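Local structure of putative uncharacterized protein ORP (2WFB) at residues Q61-S66 with Q82-A87; N45-T50 with G56-Q61; P14-L19 with G29-D34; I7-E12 with Q102-F107. The protein is of uncertain function but, known as the orange protein and described here without its cofactor, probably carries a mixed molybdenum-copper sulphide cluster. One frame throughout, in Å; residues are numbered along the deposited sequence.

Interaction 1: Q61-S66 with Q82-A87; sequences QVLAKS and QALQAA
Leu63 and Leu84 meet through one methyl each, CD1 of Leu63 lying 4.1 Å from CD2 of Leu84, and a second apolar touch joins Ala64 to Ala87, CB to CB at 4.0 Å. The two leucines reach this meeting differently. Leu63 already starts from its helix in the direction of the partner, whereas Leu84 leaves its helix along the gap and brings only its CD2 branch across. Its CG stands opposite the carbonyl carbon (chi1 -64°), beside the backbone N, which swings the isobutyl group round to where CD2 can touch. The side chains cross obliquely, touching through these two methyls. The alanines are the short-range counterpart: with only a methyl on each side, the backbones come close, Ala64 CA and Ala87 CA being 6.0 Å apart.

Around this first shell the leucines share their surroundings, for both touch Phe24, Ile89 and Leu71 of strand 68-72. Further back along helix 55-66, Ala60 receives both Ala83 and Leu84, extending the row of small residues between the two helices. At the other end, Ser66 OG donates to Leu63 O at 3.0 Å, well off the line of the carbonyl (C=O...O angle 118°), and so links Ser66 back to the residue whose side chain carries the contact.

The pair is thus a worked example of a small apolar contact between helix 55-66 and the end region of helix 78-86: it rests on van der Waals touch and the removal of methyl groups from water, with nothing polar to fix its direction.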
loop_
_atom_site.group_PDB
_atom_site.type_symbol
_atom_site.label_atom_id
_atom_site.label_comp_id
_atom_site.label_asym_id
_atom_site.label_seq_id
_atom_site.Cartn_x
_atom_site.Cartn_y
_atom_site.Cartn_z
ATOM N N GLN A 61 -0.572 -7.045 8.017
ATOM C CA GLN A 61 0.501 -7.573 8.869
ATOM C C GLN A 61 1.862 -7.593 8.173
ATOM O O GLN A 61 2.863 -7.270 8.794
ATOM C CB GLN A 61 0.134 -8.943 9.456
ATOM C CG GLN A 61 -0.938 -8.792 10.545
ATOM C CD GLN A 61 -1.787 -10.043 10.779
ATOM O OE1 GLN A 61 -1.481 -11.129 10.280
ATOM N NE2 GLN A 61 -2.861 -9.886 11.556
ATOM N N VAL A 62 1.898 -7.928 6.886
ATOM C CA VAL A 62 3.123 -7.802 6.106
ATOM C C VAL A 62 3.649 -6.344 6.131
ATOM O O VAL A 62 4.837 -6.111 6.381
ATOM C CB VAL A 62 2.929 -8.344 4.676
ATOM C CG1 VAL A 62 4.114 -7.945 3.745
ATOM C CG2 VAL A 62 2.789 -9.864 4.708
ATOM N N LEU A 63 2.766 -5.377 5.890
ATOM C CA LEU A 63 3.111 -3.955 5.942
ATOM C C LEU A 63 3.539 -3.445 7.320
ATOM O O LEU A 63 4.432 -2.628 7.412
ATOM C CB LEU A 63 1.956 -3.089 5.417
ATOM C CG LEU A 63 1.679 -3.162 3.917
ATOM C CD1 LEU A 63 0.569 -2.180 3.549
ATOM C CD2 LEU A 63 2.936 -2.865 3.120
ATOM N N ALA A 64 2.895 -3.906 8.385
ATOM C CA ALA A 64 3.272 -3.483 9.720
ATOM C C ALA A 64 4.697 -3.955 9.993
ATOM O O ALA A 64 5.488 -3.211 10.554
ATOM C CB ALA A 64 2.296 -4.004 10.772
ATOM N N LYS A 65 5.024 -5.170 9.541
ATOM C CA LYS A 65 6.385 -5.733 9.634
ATOM C C LYS A 65 7.452 -4.978 8.855
ATOM O O LYS A 65 8.614 -4.946 9.269
ATOM C CB LYS A 65 6.401 -7.221 9.245
ATOM C CG LYS A 65 5.709 -8.081 10.304
ATOM C CD LYS A 65 5.684 -9.560 9.941
ATOM C CE LYS A 65 4.551 -10.285 10.685
ATOM N NZ LYS A 65 3.946 -11.390 9.849
ATOM N N SER A 66 7.076 -4.360 7.740
ATOM C CA SER A 66 8.030 -3.534 7.004
ATOM C C SER A 66 8.173 -2.108 7.586
ATOM O O SER A 66 9.012 -1.342 7.142
ATOM C CB SER A 66 7.659 -3.497 5.517
ATOM O OG SER A 66 6.547 -2.651 5.300
ATOM N N GLN A 82 -9.611 -1.599 8.582
ATOM C CA GLN A 82 -9.515 -1.594 10.055
ATOM C C GLN A 82 -8.135 -2.059 10.536
ATOM O O GLN A 82 -7.551 -1.469 11.454
ATOM C CB GLN A 82 -10.587 -2.499 10.651
ATOM C CG GLN A 82 -10.384 -2.777 12.131
ATOM C CD GLN A 82 -11.174 -3.966 12.612
ATOM O OE1 GLN A 82 -12.357 -4.135 12.263
ATOM N NE2 GLN A 82 -10.529 -4.809 13.425
ATOM N N ALA A 83 -7.628 -3.118 9.905
ATOM C CA ALA A 83 -6.308 -3.646 10.196
ATOM C C ALA A 83 -5.197 -2.614 9.913
ATOM O O ALA A 83 -4.274 -2.480 10.716
ATOM C CB ALA A 83 -6.081 -4.920 9.424
ATOM N N LEU A 84 -5.291 -1.884 8.796
ATOM C CA LEU A 84 -4.360 -0.773 8.485
ATOM C C LEU A 84 -4.399 0.388 9.491
ATOM O O LEU A 84 -3.346 0.882 9.920
ATOM C CB LEU A 84 -4.570 -0.242 7.054
ATOM C CG LEU A 84 -4.277 -1.242 5.949
ATOM C CD1 LEU A 84 -4.943 -0.794 4.639
ATOM C CD2 LEU A 84 -2.785 -1.436 5.784
ATOM N N GLN A 85 -5.600 0.821 9.862
ATOM C CA GLN A 85 -5.776 1.819 10.904
ATOM C C GLN A 85 -5.153 1.313 12.210
ATOM O O GLN A 85 -4.361 2.034 12.835
ATOM C CB GLN A 85 -7.245 2.063 11.146
ATOM C CG GLN A 85 -7.902 2.949 10.144
ATOM C CD GLN A 85 -9.238 3.457 10.669
ATOM O OE1 GLN A 85 -9.500 4.650 10.631
ATOM N NE2 GLN A 85 -10.075 2.549 11.184
ATOM N N ALA A 86 -5.494 0.066 12.590
ATOM C CA ALA A 86 -4.925 -0.577 13.781
ATOM C C ALA A 86 -3.392 -0.520 13.758
ATOM O O ALA A 86 -2.762 -0.196 14.765
ATOM C CB ALA A 86 -5.424 -2.030 13.935
ATOM N N ALA A 87 -2.782 -0.791 12.609
ATOM C CA ALA A 87 -1.317 -0.717 12.490
ATOM C C ALA A 87 -0.747 0.720 12.455
ATOM O O ALA A 87 0.473 0.924 12.471
ATOM C CB ALA A 87 -0.828 -1.557 11.306
#

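Interaction 2: N45-T50 with G56-Q61; sequences NGASQT and GINAAQ. With PO4 (phosphate ion), chain C.
Ser48 OG is the centre of the tight part, lying 2.8 Å from Asn58 OD1 on the neighbouring helix and 2.7 Å from Asn45 OD1 in its own segment. Both amide oxygens are within hydrogen-bonding reach of one hydroxyl proton, and which of them receives it is not settled. The hydroxyl sits opposite the carbonyl carbon of Ser48 (chi1 -60°), a setting that directs it across the gap. Asn45 is held by its other end: ND2 donates to the carbonyl oxygens of Gly25 and Ala27, which fixes the amide so that OD1 is presented to the serine. Behind the hydroxyl, the methyl of Ala59 closes the site, with CB 4.0 Å from Ser48 OG and at the same distance from Asn45 OD1; Phe30 of strand 29-34 touches both Asn45 and Ala59.

In the fold, the short, weakly bonded turn at 46-49 follows strand 40-44 and leads through a loop into helix 55-66, which packs on one face of the five-stranded sheet; the strand order 3-2-1-4-5 is that of the ribonuclease H-like fold, consistent with the dinitrogenase iron-molybdenum cofactor family.

The outer side is looser. Ala47 CB approaches Asn58 OD1 no closer than 4.3 Å, and exposed Thr50 turns back on its own segment, OG1 donating to Ala47 O at 2.9 Å. At the start of the long helix Gly56 N gives a hydrogen bond of 2.9 Å to O1 of a phosphate, bent moderately at 155°. Ala55 N and Arg26 NH2 hold the same ion, which probably came from the crystallisation liquor.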
loop_
_atom_site.group_PDB
_atom_site.type_symbol
_atom_site.label_atom_id
_atom_site.label_comp_id
_atom_site.label_asym_id
_atom_site.label_seq_id
_atom_site.Cartn_x
_atom_site.Cartn_y
_atom_site.Cartn_z
ATOM N N ASN A 45 3.950 -10.311 -1.923
ATOM C CA ASN A 45 2.688 -10.570 -1.218
ATOM C C ASN A 45 2.035 -11.894 -1.663
ATOM O O ASN A 45 0.815 -12.081 -1.539
ATOM C CB ASN A 45 1.704 -9.393 -1.417
ATOM C CG ASN A 45 0.513 -9.466 -0.485
ATOM O OD1 ASN A 45 0.661 -9.764 0.698
ATOM N ND2 ASN A 45 -0.679 -9.205 -1.013
ATOM N N GLY A 46 2.858 -12.811 -2.181
ATOM C CA GLY A 46 2.376 -14.114 -2.696
ATOM C C GLY A 46 1.577 -14.926 -1.687
ATOM O O GLY A 46 0.591 -15.586 -2.047
ATOM N N ALA A 47 1.985 -14.859 -0.418
ATOM C CA ALA A 47 1.324 -15.573 0.672
ATOM C C ALA A 47 -0.130 -15.191 0.838
ATOM O O ALA A 47 -0.979 -16.068 1.029
ATOM C CB ALA A 47 2.051 -15.333 1.973
ATOM N N SER A 48 -0.410 -13.886 0.813
ATOM C CA SER A 48 -1.780 -13.399 0.933
ATOM C C SER A 48 -2.704 -13.904 -0.183
ATOM O O SER A 48 -3.849 -14.238 0.079
ATOM C CB SER A 48 -1.817 -11.867 0.994
ATOM O OG SER A 48 -1.085 -11.354 2.100
ATOM N N GLN A 49 -2.196 -13.954 -1.411
ATOM C CA GLN A 49 -2.959 -14.411 -2.572
ATOM C C GLN A 49 -3.456 -15.866 -2.504
ATOM O O GLN A 49 -4.474 -16.200 -3.117
ATOM C CB GLN A 49 -2.128 -14.207 -3.848
ATOM C CG GLN A 49 -1.987 -12.734 -4.295
ATOM C CD GLN A 49 -1.076 -12.555 -5.515
ATOM O OE1 GLN A 49 -0.023 -13.186 -5.608
ATOM N NE2 GLN A 49 -1.476 -11.688 -6.448
ATOM N N THR A 50 -2.756 -16.733 -1.764
ATOM C CA THR A 50 -3.149 -18.144 -1.638
ATOM C C THR A 50 -4.313 -18.383 -0.649
ATOM O O THR A 50 -4.886 -19.481 -0.617
ATOM C CB THR A 50 -1.966 -19.023 -1.196
ATOM O OG1 THR A 50 -1.683 -18.747 0.176
ATOM C CG2 THR A 50 -0.708 -18.735 -2.022
ATOM N N GLY A 56 -6.470 -9.389 3.250
ATOM C CA GLY A 56 -6.161 -8.004 3.587
ATOM C C GLY A 56 -5.647 -7.854 4.991
ATOM O O GLY A 56 -4.842 -6.980 5.265
ATOM N N ILE A 57 -6.132 -8.699 5.898
ATOM C CA ILE A 57 -5.542 -8.826 7.228
ATOM C C ILE A 57 -4.084 -9.309 7.146
ATOM O O ILE A 57 -3.199 -8.725 7.768
ATOM C CB ILE A 57 -6.439 -9.687 8.156
ATOM C CG1 ILE A 57 -7.702 -8.885 8.490
ATOM C CG2 ILE A 57 -5.707 -10.053 9.416
ATOM C CD1 ILE A 57 -8.901 -9.686 8.916
ATOM N N ASN A 58 -3.817 -10.322 6.332
ATOM C CA ASN A 58 -2.437 -10.775 6.173
ATOM C C ASN A 58 -1.531 -9.723 5.549
ATOM O O ASN A 58 -0.381 -9.585 5.934
ATOM C CB ASN A 58 -2.374 -12.041 5.328
ATOM C CG ASN A 58 -1.015 -12.721 5.395
ATOM O OD1 ASN A 58 -0.227 -12.700 4.428
ATOM N ND2 ASN A 58 -0.728 -13.322 6.541
ATOM N N ALA A 59 -2.044 -9.006 4.554
ATOM C CA ALA A 59 -1.285 -7.975 3.870
ATOM C C ALA A 59 -0.966 -6.818 4.814
ATOM O O ALA A 59 0.160 -6.302 4.814
ATOM C CB ALA A 59 -2.045 -7.491 2.620
ATOM N N ALA A 60 -1.940 -6.438 5.650
ATOM C CA ALA A 60 -1.742 -5.396 6.653
ATOM C C ALA A 60 -0.619 -5.768 7.623
ATOM O O ALA A 60 0.196 -4.910 8.003
ATOM C CB ALA A 60 -3.032 -5.119 7.386
ATOM N N GLN A 61 -0.572 -7.045 8.017
ATOM C CA GLN A 61 0.501 -7.573 8.869
ATOM C C GLN A 61 1.862 -7.593 8.173
ATOM O O GLN A 61 2.863 -7.270 8.794
ATOM C CB GLN A 61 0.134 -8.943 9.456
ATOM C CG GLN A 61 -0.938 -8.792 10.545
ATOM C CD GLN A 61 -1.787 -10.043 10.779
ATOM O OE1 GLN A 61 -1.481 -11.129 10.280
ATOM N NE2 GLN A 61 -2.861 -9.886 11.556
HETATM P P PO4 C . -9.968 -10.755 1.458
HETATM O O1 PO4 C . -9.251 -9.825 2.405
HETATM O O2 PO4 C . -11.428 -10.697 1.797
HETATM O O3 PO4 C . -9.655 -10.349 0.026
HETATM O O4 PO4 C . -9.462 -12.162 1.616
#

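Interaction 3: P14-L19 with G29-D34; sequences PGLDGL and GFVVVD
Gly15 has a positive phi (phi 117°, psi 141°), at which a CB would jam against the carbonyl oxygen of Pro14, and it passes over strand 29-34 with its own carbonyl O 4.0 Å from Val31 CG2. The next residue supplies the main side chain. Leu16 sets out along the strand rather than at it, yet its CD2 methyl drops onto two valines at once, 4.1 Å from Val31 CG1 and 3.8 Å from Val33 CG1. Leu16 lies at about a right angle to Val31 and more slantwise to Val33, so a single methyl bridges neighbours two positions apart on one face of the strand. Val33 offers CG1 because that branch stands opposite its carbonyl carbon (chi1 -68°), while CG2 is directed elsewhere, toward Val104 of helix 100-108. The two branches of Val31 are likewise divided, CG1 for the leucine and CG2 for the glycine carbonyl.

Polar links also join the loop to helix 100-108: Leu16 shares a backbone hydrogen bond with Arg101, and Asp17 OD1 forms a salt bridge with Arg101 NE. Tyr42 of strand 40-44 borders Val31 and Pro14. Between the two segments themselves the contact is therefore apolar and undirected, a partly exposed leucine screening buried valines, while the directional bonds of the loop noted here go to the helix and probably do more to set its position.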
loop_
_atom_site.group_PDB
_atom_site.type_symbol
_atom_site.label_atom_id
_atom_site.label_comp_id
_atom_site.label_asym_id
_atom_site.label_seq_id
_atom_site.Cartn_x
_atom_site.Cartn_y
_atom_site.Cartn_z
ATOM N N PRO A 14 7.873 -5.823 -9.291
ATOM C CA PRO A 14 8.926 -4.861 -8.877
ATOM C C PRO A 14 9.093 -3.678 -9.844
ATOM O O PRO A 14 8.745 -3.799 -11.010
ATOM C CB PRO A 14 10.211 -5.710 -8.846
ATOM C CG PRO A 14 9.778 -7.152 -9.068
ATOM C CD PRO A 14 8.417 -7.125 -9.715
ATOM N N GLY A 15 9.600 -2.544 -9.356
ATOM C CA GLY A 15 9.935 -1.418 -10.225
ATOM C C GLY A 15 9.124 -0.173 -9.951
ATOM O O GLY A 15 7.922 -0.250 -9.702
ATOM N N LEU A 16 9.775 0.982 -10.022
ATOM C CA LEU A 16 9.104 2.242 -9.763
ATOM C C LEU A 16 8.172 2.676 -10.884
ATOM O O LEU A 16 7.282 3.481 -10.676
ATOM C CB LEU A 16 10.127 3.338 -9.457
ATOM C CG LEU A 16 10.757 3.296 -8.052
ATOM C CD1 LEU A 16 11.909 4.285 -7.965
ATOM C CD2 LEU A 16 9.725 3.589 -6.977
ATOM N N ASP A 17 8.358 2.129 -12.079
ATOM C CA ASP A 17 7.560 2.570 -13.206
ATOM C C ASP A 17 6.462 1.610 -13.634
ATOM O O ASP A 17 5.772 1.871 -14.609
ATOM C CB ASP A 17 8.460 3.020 -14.361
ATOM C CG ASP A 17 9.310 4.242 -13.984
ATOM O OD1 ASP A 17 8.735 5.299 -13.586
ATOM O OD2 ASP A 17 10.555 4.128 -14.058
ATOM N N GLY A 18 6.279 0.518 -12.892
ATOM C CA GLY A 18 5.102 -0.342 -13.072
ATOM C C GLY A 18 3.878 0.337 -12.478
ATOM O O GLY A 18 4.008 1.262 -11.696
ATOM N N LEU A 19 2.682 -0.142 -12.809
ATOM C CA LEU A 19 1.442 0.492 -12.362
ATOM C C LEU A 19 1.102 0.098 -10.948
ATOM O O LEU A 19 1.461 -0.985 -10.529
ATOM C CB LEU A 19 0.266 0.077 -13.259
ATOM C CG LEU A 19 0.259 0.567 -14.701
ATOM C CD1 LEU A 19 -0.877 -0.143 -15.421
ATOM C CD2 LEU A 19 0.086 2.076 -14.753
ATOM N N GLY A 29 2.358 -7.562 -4.688
ATOM C CA GLY A 29 3.327 -7.115 -3.715
ATOM C C GLY A 29 3.204 -5.620 -3.504
ATOM O O GLY A 29 2.237 -4.995 -3.956
ATOM N N PHE A 30 4.202 -5.057 -2.823
ATOM C CA PHE A 30 4.237 -3.648 -2.436
ATOM C C PHE A 30 5.614 -3.136 -2.718
ATOM O O PHE A 30 6.599 -3.754 -2.318
ATOM C CB PHE A 30 3.973 -3.455 -0.934
ATOM C CG PHE A 30 2.786 -4.215 -0.427
ATOM C CD1 PHE A 30 1.505 -3.759 -0.661
ATOM C CD2 PHE A 30 2.957 -5.404 0.269
ATOM C CE1 PHE A 30 0.391 -4.481 -0.217
ATOM C CE2 PHE A 30 1.844 -6.122 0.716
ATOM C CZ PHE A 30 0.569 -5.650 0.478
ATOM N N VAL A 31 5.689 -2.017 -3.420
ATOM C CA VAL A 31 6.929 -1.281 -3.518
ATOM C C VAL A 31 6.922 -0.316 -2.335
ATOM O O VAL A 31 6.027 0.522 -2.212
ATOM C CB VAL A 31 7.045 -0.518 -4.851
ATOM C CG1 VAL A 31 8.289 0.411 -4.846
ATOM C CG2 VAL A 31 7.141 -1.475 -5.996
ATOM N N VAL A 32 7.900 -0.471 -1.448
ATOM C CA VAL A 32 8.014 0.349 -0.251
ATOM C C VAL A 32 9.138 1.369 -0.459
ATOM O O VAL A 32 10.268 0.976 -0.724
ATOM C CB VAL A 32 8.352 -0.504 0.981
ATOM C CG1 VAL A 32 8.404 0.395 2.239
ATOM C CG2 VAL A 32 7.335 -1.621 1.149
ATOM N N VAL A 33 8.829 2.657 -0.345
ATOM C CA VAL A 33 9.817 3.713 -0.652
ATOM C C VAL A 33 10.016 4.649 0.530
ATOM O O VAL A 33 9.062 4.996 1.233
ATOM C CB VAL A 33 9.435 4.578 -1.902
ATOM C CG1 VAL A 33 9.503 3.772 -3.165
ATOM C CG2 VAL A 33 8.059 5.117 -1.769
ATOM N N ASP A 34 11.264 5.050 0.745
ATOM C CA ASP A 34 11.585 6.031 1.762
ATOM C C ASP A 34 11.477 7.404 1.114
ATOM O O ASP A 34 12.286 7.730 0.235
ATOM C CB ASP A 34 13.005 5.796 2.245
ATOM C CG ASP A 34 13.355 6.594 3.493
ATOM O OD1 ASP A 34 12.671 7.590 3.843
ATOM O OD2 ASP A 34 14.358 6.208 4.130
#

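Interaction 4: I7-E12 with Q102-F107; sequences IAVTAE and QAVQRF
Ile7 and Val9 on the central strand and Val104 and Phe107 on the helix form an apolar group in which Ile7 and Val104 each touch through more than one branch. Val104 points along the interface rather than into it, so that its two methyls are spread over the strand: CG2 lies 3.7 Å from Val9 CG2 and 4.2 Å from Ile7 CG2, while CG1 is 4.1 Å from Ile7 CD1. With CG1 opposite the backbone N (chi1 167°), Val104 directs the two methyls to different levels of the strand. Ile7 likewise uses two branches: CG2 meets Val104, and the long branch runs out to CD1, which reaches both Val104 and the phenyl ring. That methyl touches two ring atoms almost equally, 3.9 Å from Phe107 CD2 and 4.0 Å from Phe107 CE2, on a slanting approach. Phe107 is brought there by a chi1 of 170°, which puts the ring anti to its backbone N, beside the end of Ile7. The side chains meet at a slant throughout.

The axes of strand 7-11 and of helix segment 102-107 approach to 9.7 Å, their N-to-C directions 140° apart, nearer antiparallel than parallel. Strand 6-11 lies between strands 29-34 and 68-72, and helix 100-108 packs across this face of the sheet: Phe107 reaches Val70 and Leu72 of strand 68-72, and Val100 and Leu108 of the same helix add contacts to Val9 and Ile7 respectively.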
loop_
_atom_site.group_PDB
_atom_site.type_symbol
_atom_site.label_atom_id
_atom_site.label_comp_id
_atom_site.label_asym_id
_atom_site.label_seq_id
_atom_site.Cartn_x
_atom_site.Cartn_y
_atom_site.Cartn_z
ATOM N N ILE A 7 6.603 4.715 2.549
ATOM C CA ILE A 7 5.369 4.717 1.776
ATOM C C ILE A 7 5.275 3.379 1.040
ATOM O O ILE A 7 6.132 3.075 0.236
ATOM C CB ILE A 7 5.358 5.877 0.770
ATOM C CG1 ILE A 7 5.603 7.218 1.492
ATOM C CG2 ILE A 7 4.042 5.842 -0.015
ATOM C CD1 ILE A 7 5.933 8.401 0.577
ATOM N N ALA A 8 4.254 2.579 1.361
ATOM C CA ALA A 8 3.991 1.345 0.641
ATOM C C ALA A 8 2.980 1.605 -0.480
ATOM O O ALA A 8 2.000 2.301 -0.298
ATOM C CB ALA A 8 3.468 0.274 1.575
ATOM N N VAL A 9 3.241 1.049 -1.647
ATOM C CA VAL A 9 2.334 1.215 -2.764
ATOM C C VAL A 9 2.048 -0.182 -3.300
ATOM O O VAL A 9 2.987 -0.911 -3.598
ATOM C CB VAL A 9 2.941 2.087 -3.882
ATOM C CG1 VAL A 9 1.909 2.327 -5.005
ATOM C CG2 VAL A 9 3.434 3.435 -3.351
ATOM N N THR A 10 0.763 -0.548 -3.418
ATOM C CA THR A 10 0.381 -1.834 -4.025
ATOM C C THR A 10 0.877 -1.926 -5.463
ATOM O O THR A 10 0.760 -0.979 -6.234
ATOM C CB THR A 10 -1.124 -2.097 -3.965
ATOM O OG1 THR A 10 -1.826 -1.006 -4.580
ATOM C CG2 THR A 10 -1.578 -2.224 -2.517
ATOM N N ALA A 11 1.464 -3.073 -5.811
ATOM C CA ALA A 11 2.210 -3.181 -7.047
ATOM C C ALA A 11 1.969 -4.527 -7.715
ATOM O O ALA A 11 1.686 -5.526 -7.053
ATOM C CB ALA A 11 3.682 -2.969 -6.788
ATOM N N GLU A 12 2.093 -4.541 -9.034
ATOM C CA GLU A 12 1.829 -5.726 -9.823
ATOM C C GLU A 12 3.107 -6.557 -9.974
ATOM O O GLU A 12 3.080 -7.670 -10.501
ATOM C CB GLU A 12 1.178 -5.303 -11.172
ATOM C CG GLU A 12 -0.346 -5.019 -11.011
ATOM C CD GLU A 12 -0.922 -3.950 -11.931
ATOM O OE1 GLU A 12 -0.233 -3.475 -12.850
ATOM O OE2 GLU A 12 -2.101 -3.588 -11.738
ATOM N N GLN A 102 4.587 7.800 -9.922
ATOM C CA GLN A 102 3.615 8.877 -10.007
ATOM C C GLN A 102 2.717 8.936 -8.797
ATOM O O GLN A 102 2.352 10.015 -8.393
ATOM C CB GLN A 102 2.758 8.751 -11.255
ATOM C CG GLN A 102 3.520 8.995 -12.583
ATOM C CD GLN A 102 2.716 8.544 -13.782
ATOM O OE1 GLN A 102 1.816 7.708 -13.664
ATOM N NE2 GLN A 102 3.029 9.091 -14.943
ATOM N N ALA A 103 2.328 7.791 -8.222
ATOM C CA ALA A 103 1.471 7.806 -7.041
ATOM C C ALA A 103 2.196 8.404 -5.812
ATOM O O ALA A 103 1.613 9.171 -5.035
ATOM C CB ALA A 103 0.951 6.411 -6.727
ATOM N N VAL A 104 3.467 8.047 -5.646
ATOM C CA VAL A 104 4.251 8.563 -4.534
ATOM C C VAL A 104 4.412 10.065 -4.728
ATOM O O VAL A 104 4.179 10.832 -3.787
ATOM C CB VAL A 104 5.619 7.886 -4.409
ATOM C CG1 VAL A 104 6.494 8.678 -3.468
ATOM C CG2 VAL A 104 5.460 6.446 -3.908
ATOM N N GLN A 105 4.752 10.478 -5.956
ATOM C CA GLN A 105 4.844 11.919 -6.282
ATOM C C GLN A 105 3.549 12.693 -6.037
ATOM O O GLN A 105 3.613 13.769 -5.436
ATOM C CB GLN A 105 5.400 12.168 -7.700
ATOM C CG GLN A 105 5.774 13.636 -7.985
ATOM C CD GLN A 105 6.934 14.140 -7.115
ATOM O OE1 GLN A 105 6.740 14.931 -6.175
ATOM N NE2 GLN A 105 8.140 13.663 -7.411
ATOM N N ARG A 106 2.388 12.184 -6.479
ATOM C CA ARG A 106 1.091 12.856 -6.177
ATOM C C ARG A 106 0.811 12.911 -4.680
ATOM O O ARG A 106 0.291 13.911 -4.192
ATOM C CB ARG A 106 -0.139 12.202 -6.827
ATOM C CG ARG A 106 -0.155 12.209 -8.336
ATOM C CD ARG A 106 -1.516 12.571 -8.959
ATOM N NE ARG A 106 -2.685 11.982 -8.309
ATOM C CZ ARG A 106 -3.753 11.520 -8.964
ATOM N NH1 ARG A 106 -3.797 11.528 -10.301
ATOM N NH2 ARG A 106 -4.778 11.011 -8.287
ATOM N N PHE A 107 1.112 11.824 -3.969
ATOM C CA PHE A 107 0.979 11.813 -2.512
ATOM C C PHE A 107 1.846 12.898 -1.860
ATOM O O PHE A 107 1.334 13.678 -1.066
ATOM C CB PHE A 107 1.317 10.455 -1.879
ATOM C CG PHE A 107 1.418 10.523 -0.375
ATOM C CD1 PHE A 107 0.279 10.710 0.401
ATOM C CD2 PHE A 107 2.652 10.469 0.253
ATOM C CE1 PHE A 107 0.363 10.818 1.797
ATOM C CE2 PHE A 107 2.746 10.579 1.642
ATOM C CZ PHE A 107 1.598 10.754 2.410
#

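Interactions 1 and 2 both use helix 55-66, while interactions 3 and 4 lie on the other face of the sheet, where their centres are 7 Å apart. The sheet joins the two groups: Leu63 CD2 of interaction 1 touches Ala8 CB of interaction 4 at 3.5 Å, and Phe30 of strand 29-34 packs against residues of interactions 1 and 2. Interaction 4 is the deep apolar core; interactions 1 and 3 are also apolar but partly buried, each with an exposed residue at its border. Interaction 2 differs in chemistry, placing buried polar groups round a serine near a helix start that holds an anion.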